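Local atomic coordinates of glycinin A3B4 subunit (Glycine max, PDB entry 2D5F), a protein that probably serves as a seed storage protein, an 11S globulin of the cupin superfamily that assembles into hexamers in soybean. Residues B[58-64]-B[126-132]; B[345-351]-B[486-492]. All blocks are in the same frame, centred on the assembly; numbering follows the deposited sequence.

Contact 1: residues B[58-64]-B[126-132]; sequences HLPSYSP and PPGVPYW. With CO3 (carbonate ion), chain E.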
# COMPACT_ATOMS: atom_id res chain seq x y z
N HIS B 58 6.95 36.33 -9.30
CA HIS B 58 8.04 35.64 -8.63
C HIS B 58 8.63 34.70 -9.67
O HIS B 58 7.99 33.73 -10.07
CB HIS B 58 7.50 34.86 -7.43
CG HIS B 58 8.56 34.22 -6.59
ND1 HIS B 58 8.27 33.38 -5.54
CD2 HIS B 58 9.91 34.31 -6.64
CE1 HIS B 58 9.40 32.99 -4.98
NE2 HIS B 58 10.41 33.54 -5.63
N LEU B 59 9.85 34.99 -10.10
CA LEU B 59 10.53 34.18 -11.11
C LEU B 59 10.62 32.70 -10.75
O LEU B 59 10.82 32.33 -9.59
CB LEU B 59 11.92 34.75 -11.39
CG LEU B 59 11.94 36.23 -11.81
CD1 LEU B 59 13.36 36.65 -12.17
CD2 LEU B 59 11.00 36.44 -12.99
N PRO B 60 10.49 31.83 -11.76
CA PRO B 60 10.55 30.37 -11.55
C PRO B 60 11.76 29.85 -10.78
O PRO B 60 12.90 30.22 -11.05
CB PRO B 60 10.47 29.81 -12.97
CG PRO B 60 11.04 30.92 -13.81
CD PRO B 60 10.45 32.16 -13.19
N SER B 61 11.48 28.99 -9.80
CA SER B 61 12.52 28.39 -8.98
C SER B 61 12.04 27.07 -8.39
O SER B 61 10.86 26.75 -8.45
CB SER B 61 12.90 29.33 -7.84
OG SER B 61 11.86 29.39 -6.87
N TYR B 62 12.97 26.31 -7.82
CA TYR B 62 12.65 25.04 -7.17
C TYR B 62 13.61 24.81 -6.00
O TYR B 62 14.72 25.36 -5.97
CB TYR B 62 12.73 23.87 -8.16
CG TYR B 62 14.09 23.64 -8.77
CD1 TYR B 62 14.49 24.34 -9.91
CD2 TYR B 62 14.98 22.72 -8.22
CE1 TYR B 62 15.75 24.13 -10.49
CE2 TYR B 62 16.24 22.50 -8.79
CZ TYR B 62 16.61 23.21 -9.93
OH TYR B 62 17.85 23.00 -10.49
N SER B 63 13.17 24.01 -5.03
CA SER B 63 13.97 23.68 -3.85
C SER B 63 13.87 22.17 -3.62
O SER B 63 12.88 21.54 -3.99
CB SER B 63 13.46 24.44 -2.63
OG SER B 63 13.64 25.84 -2.78
N PRO B 64 14.90 21.57 -3.00
CA PRO B 64 14.96 20.13 -2.72
C PRO B 64 14.16 19.61 -1.53
O PRO B 64 14.54 18.62 -0.91
CB PRO B 64 16.45 19.88 -2.57
CG PRO B 64 16.90 21.12 -1.86
CD PRO B 64 16.16 22.23 -2.60
N PRO B 126 6.02 20.80 -4.61
CA PRO B 126 6.74 19.52 -4.53
C PRO B 126 8.25 19.72 -4.64
O PRO B 126 8.72 20.67 -5.26
CB PRO B 126 6.21 18.74 -5.74
CG PRO B 126 4.86 19.34 -5.99
CD PRO B 126 5.12 20.82 -5.77
N PRO B 127 9.04 18.81 -4.03
CA PRO B 127 10.50 18.94 -4.09
C PRO B 127 10.97 18.86 -5.54
O PRO B 127 10.49 18.03 -6.32
CB PRO B 127 10.99 17.75 -3.26
CG PRO B 127 9.85 17.48 -2.32
CD PRO B 127 8.64 17.66 -3.19
N GLY B 128 11.91 19.74 -5.90
CA GLY B 128 12.48 19.74 -7.23
C GLY B 128 11.61 20.23 -8.36
O GLY B 128 12.09 20.37 -9.48
N VAL B 129 10.34 20.50 -8.08
CA VAL B 129 9.43 20.98 -9.12
C VAL B 129 9.45 22.51 -9.22
O VAL B 129 9.20 23.21 -8.24
CB VAL B 129 7.97 20.53 -8.84
CG1 VAL B 129 7.04 21.13 -9.87
CG2 VAL B 129 7.89 19.00 -8.87
N PRO B 130 9.75 23.04 -10.42
CA PRO B 130 9.80 24.49 -10.64
C PRO B 130 8.41 25.11 -10.49
O PRO B 130 7.41 24.51 -10.87
CB PRO B 130 10.30 24.62 -12.08
CG PRO B 130 10.97 23.30 -12.36
CD PRO B 130 10.08 22.32 -11.66
N TYR B 131 8.35 26.32 -9.93
CA TYR B 131 7.08 27.01 -9.80
C TYR B 131 7.31 28.51 -9.87
O TYR B 131 8.39 29.00 -9.53
CB TYR B 131 6.39 26.67 -8.48
CG TYR B 131 6.89 27.48 -7.30
CD1 TYR B 131 8.12 27.18 -6.70
CD2 TYR B 131 6.17 28.57 -6.81
CE1 TYR B 131 8.60 27.94 -5.64
CE2 TYR B 131 6.65 29.34 -5.74
CZ TYR B 131 7.86 29.02 -5.16
OH TYR B 131 8.33 29.75 -4.11
N TRP B 132 6.27 29.23 -10.31
CA TRP B 132 6.29 30.69 -10.41
C TRP B 132 4.91 31.18 -9.97
O TRP B 132 3.92 30.45 -10.09
CB TRP B 132 6.57 31.15 -11.84
CG TRP B 132 5.61 30.63 -12.87
CD1 TRP B 132 5.74 29.49 -13.62
CD2 TRP B 132 4.33 31.18 -13.21
NE1 TRP B 132 4.63 29.30 -14.40
CE2 TRP B 132 3.75 30.32 -14.17
CE3 TRP B 132 3.62 32.32 -12.80
CZ2 TRP B 132 2.48 30.57 -14.73
CZ3 TRP B 132 2.36 32.57 -13.36
CH2 TRP B 132 1.81 31.69 -14.31
C CO3 E . 5.53 32.63 -3.64
O1 CO3 E . 5.72 33.16 -4.78
O2 CO3 E . 6.35 31.74 -3.22
O3 CO3 E . 4.52 32.99 -2.93
O HOH W 1 9.74 30.75 -7.48
O HOH W 2 10.39 22.98 -5.71
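Ser61 and Tyr131 form an antiparallel hydrogen-bonded pair: Ser61 N donates to Tyr131 O (3.1 Å) and Tyr131 N to Ser61 O (2.9 Å). Tyr131 CB points to the same face of the sheet as the Ser61 side chain; with chi1 at 82°, CG sits between the backbone N and the carbonyl carbon, turning the ring back over the partner strand. Tyr131 CD1 lies 3.3 Å from Ser61 O, Tyr131 CE1 meets Ser61 OG at 3.8 Å, and CE2 and CZ come near carbonate O2 at the ring edge. At the tip, Tyr131 OH donates to carbonate O2 (2.9 Å). Strands 56-62 and 131-135 belong to one curled sheet of the N-terminal cupin domain, where the carbonate, probably from the crystallisation liquor, occupies a pocket with Arg50 and Thr133 as further partners. His58 ND1 grips carbonate O1 at 2.7 Å (N-H...O 163°), the imidazole and phenol planes standing at 86°. A phenylalanine in place of Tyr131 would probably leave carbonate O2 without this donor. One water over both rings bridges Ser61 OG, Leu59 O and Tyr131 O. Beyond, the type II turn Pro126-Val129 docks through Gly128 N, bonded almost straight to Ser63 O at 2.8 Å.

Contact 2: residues B[345-351]-B[486-492]; sequences NPKAGRI and NSGPLVN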
# COMPACT_ATOMS: atom_id res chain seq x y z
N ASN B 345 -17.39 25.89 17.98
CA ASN B 345 -18.15 26.30 19.17
C ASN B 345 -18.40 27.79 18.91
O ASN B 345 -17.48 28.61 19.05
CB ASN B 345 -17.32 26.14 20.44
CG ASN B 345 -18.06 26.63 21.68
OD1 ASN B 345 -18.81 27.61 21.62
ND2 ASN B 345 -17.82 25.98 22.81
N PRO B 346 -19.63 28.16 18.53
CA PRO B 346 -19.98 29.55 18.24
C PRO B 346 -19.50 30.60 19.23
O PRO B 346 -19.32 31.76 18.87
CB PRO B 346 -21.51 29.51 18.13
CG PRO B 346 -21.88 28.38 19.05
CD PRO B 346 -20.85 27.34 18.69
N LYS B 347 -19.26 30.20 20.48
CA LYS B 347 -18.82 31.15 21.48
C LYS B 347 -17.34 31.07 21.85
O LYS B 347 -16.89 31.79 22.75
CB LYS B 347 -19.67 30.99 22.74
CG LYS B 347 -21.17 31.04 22.48
CD LYS B 347 -21.97 30.83 23.76
CE LYS B 347 -23.46 30.70 23.46
NZ LYS B 347 -24.00 31.91 22.77
N ALA B 348 -16.58 30.21 21.17
CA ALA B 348 -15.16 30.05 21.45
C ALA B 348 -14.25 30.17 20.23
O ALA B 348 -13.21 30.83 20.28
CB ALA B 348 -14.92 28.70 22.14
N GLY B 349 -14.63 29.52 19.13
CA GLY B 349 -13.81 29.59 17.92
C GLY B 349 -13.97 28.39 17.01
O GLY B 349 -14.97 27.68 17.08
N ARG B 350 -12.98 28.16 16.15
CA ARG B 350 -13.04 27.04 15.23
C ARG B 350 -11.66 26.49 14.86
O ARG B 350 -10.66 27.20 14.93
CB ARG B 350 -13.79 27.45 13.95
CG ARG B 350 -13.22 28.67 13.24
CD ARG B 350 -14.05 28.99 11.99
NE ARG B 350 -13.72 30.27 11.38
CZ ARG B 350 -12.78 30.46 10.46
NH1 ARG B 350 -12.57 31.68 9.96
NH2 ARG B 350 -12.04 29.45 10.03
N ILE B 351 -11.62 25.22 14.47
CA ILE B 351 -10.38 24.57 14.08
C ILE B 351 -10.62 23.81 12.79
O ILE B 351 -11.60 23.06 12.68
CB ILE B 351 -9.90 23.57 15.15
CG1 ILE B 351 -9.68 24.29 16.48
CG2 ILE B 351 -8.61 22.88 14.68
CD1 ILE B 351 -9.56 23.34 17.66
N ASN B 486 -18.84 22.04 28.16
CA ASN B 486 -18.80 21.72 26.74
C ASN B 486 -17.82 20.58 26.56
O ASN B 486 -16.88 20.43 27.34
CB ASN B 486 -18.38 22.96 25.92
CG ASN B 486 -17.25 23.74 26.58
OD1 ASN B 486 -16.97 24.88 26.20
ND2 ASN B 486 -16.61 23.14 27.57
N SER B 487 -18.04 19.76 25.54
CA SER B 487 -17.20 18.59 25.30
C SER B 487 -15.91 18.81 24.49
O SER B 487 -14.87 18.21 24.80
CB SER B 487 -18.04 17.50 24.64
OG SER B 487 -17.34 16.28 24.59
N GLY B 488 -15.97 19.65 23.47
CA GLY B 488 -14.81 19.89 22.63
C GLY B 488 -13.60 20.61 23.20
O GLY B 488 -13.59 20.99 24.37
N PRO B 489 -12.57 20.81 22.37
CA PRO B 489 -11.31 21.49 22.72
C PRO B 489 -11.44 23.01 22.77
O PRO B 489 -10.57 23.70 23.30
CB PRO B 489 -10.35 21.02 21.64
CG PRO B 489 -11.24 20.93 20.44
CD PRO B 489 -12.49 20.27 21.00
N LEU B 490 -12.51 23.54 22.19
CA LEU B 490 -12.71 24.98 22.17
C LEU B 490 -13.63 25.35 23.33
O LEU B 490 -14.79 24.92 23.37
CB LEU B 490 -13.31 25.41 20.83
CG LEU B 490 -12.35 25.11 19.68
CD1 LEU B 490 -13.09 25.14 18.35
CD2 LEU B 490 -11.22 26.12 19.70
N VAL B 491 -13.11 26.15 24.26
CA VAL B 491 -13.85 26.54 25.45
C VAL B 491 -14.17 28.03 25.61
O VAL B 491 -13.30 28.89 25.46
CB VAL B 491 -13.09 26.09 26.71
CG1 VAL B 491 -13.79 26.59 27.97
CG2 VAL B 491 -12.97 24.57 26.72
N ASN B 492 -15.43 28.32 25.92
CA ASN B 492 -15.84 29.69 26.16
C ASN B 492 -15.93 29.82 27.68
O ASN B 492 -16.89 29.37 28.30
CB ASN B 492 -17.19 29.97 25.49
CG ASN B 492 -18.30 29.05 25.97
OD1 ASN B 492 -19.28 29.50 26.59
ND2 ASN B 492 -18.16 27.75 25.69
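Leu490 is the centre of this contact, packing against Asn345, Ala348, Gly349 and Ile351 where a classic beta bulge closes the hairpin of strands 343-345 and 349-354 in the C-terminal cupin domain. Ala348 and Gly349 both face Asn345 in the bulge, and their two N-H groups converge on Asn345 O. The tight part is largely apolar. Leu490 CB rests against Ala348 CB at 3.9 Å, and its isobutyl end divides: Leu490 CD1 reaches the backbone of Gly349, 3.4 Å from Gly349 O, while Leu490 CD2 lies 3.8 Å from Ile351 CD1. The same Ile351 methyl touches Pro489 CG, and Phe343 adds an aromatic wall against both Pro489 and Leu490. Ala348 CB also touches the backbone, 3.6 Å from Val491 C, the carbonyl carbon ahead of Asn492.

Asn492 is still closely held, its CB abutting Lys347 O at 3.3 Å and packing on Lys347 CB; the loose side is the outer lysine chain, which beyond CD leads away from the segment 486-492 and is exposed. Pro92 of a neighbouring subunit packs against both Asn345 and Lys347. With CG anti to the backbone N (chi1 177°), the Asn345 amide reaches toward Leu490 O, to which ND2 makes a weak bond, whereas Asn345 OD1 accepts from Lys347 N at 2.9 Å, closing an Asx turn. The amide planes of Asn345 and Asn492 are 62° apart, and Asn345 ND2 and Asn492 ND2, both donors, stand 3.4 Å from each other.

In the fold
Contact 1 closes before contact 2 opens along the chain, and they lie on opposite sides of its centre: their own centres are 39 Å apart and their nearest atoms about 24 Å. They share no sheet. Contact 1 is pairing within one curled sheet of the first cupin domain, between strands 56-62 and 131-135; contact 2 brings together two different sheets of the second, strand 349-354 meeting the short strand 490-491, which pairs with strand 379-385. Each also meets a different neighbouring subunit: Tyr62 stacks on Trp384 of one, and Ser487 and Gly488 bond to Glu90 of another. Both contacts are largely buried and border subunit interfaces of the six-chain assembly.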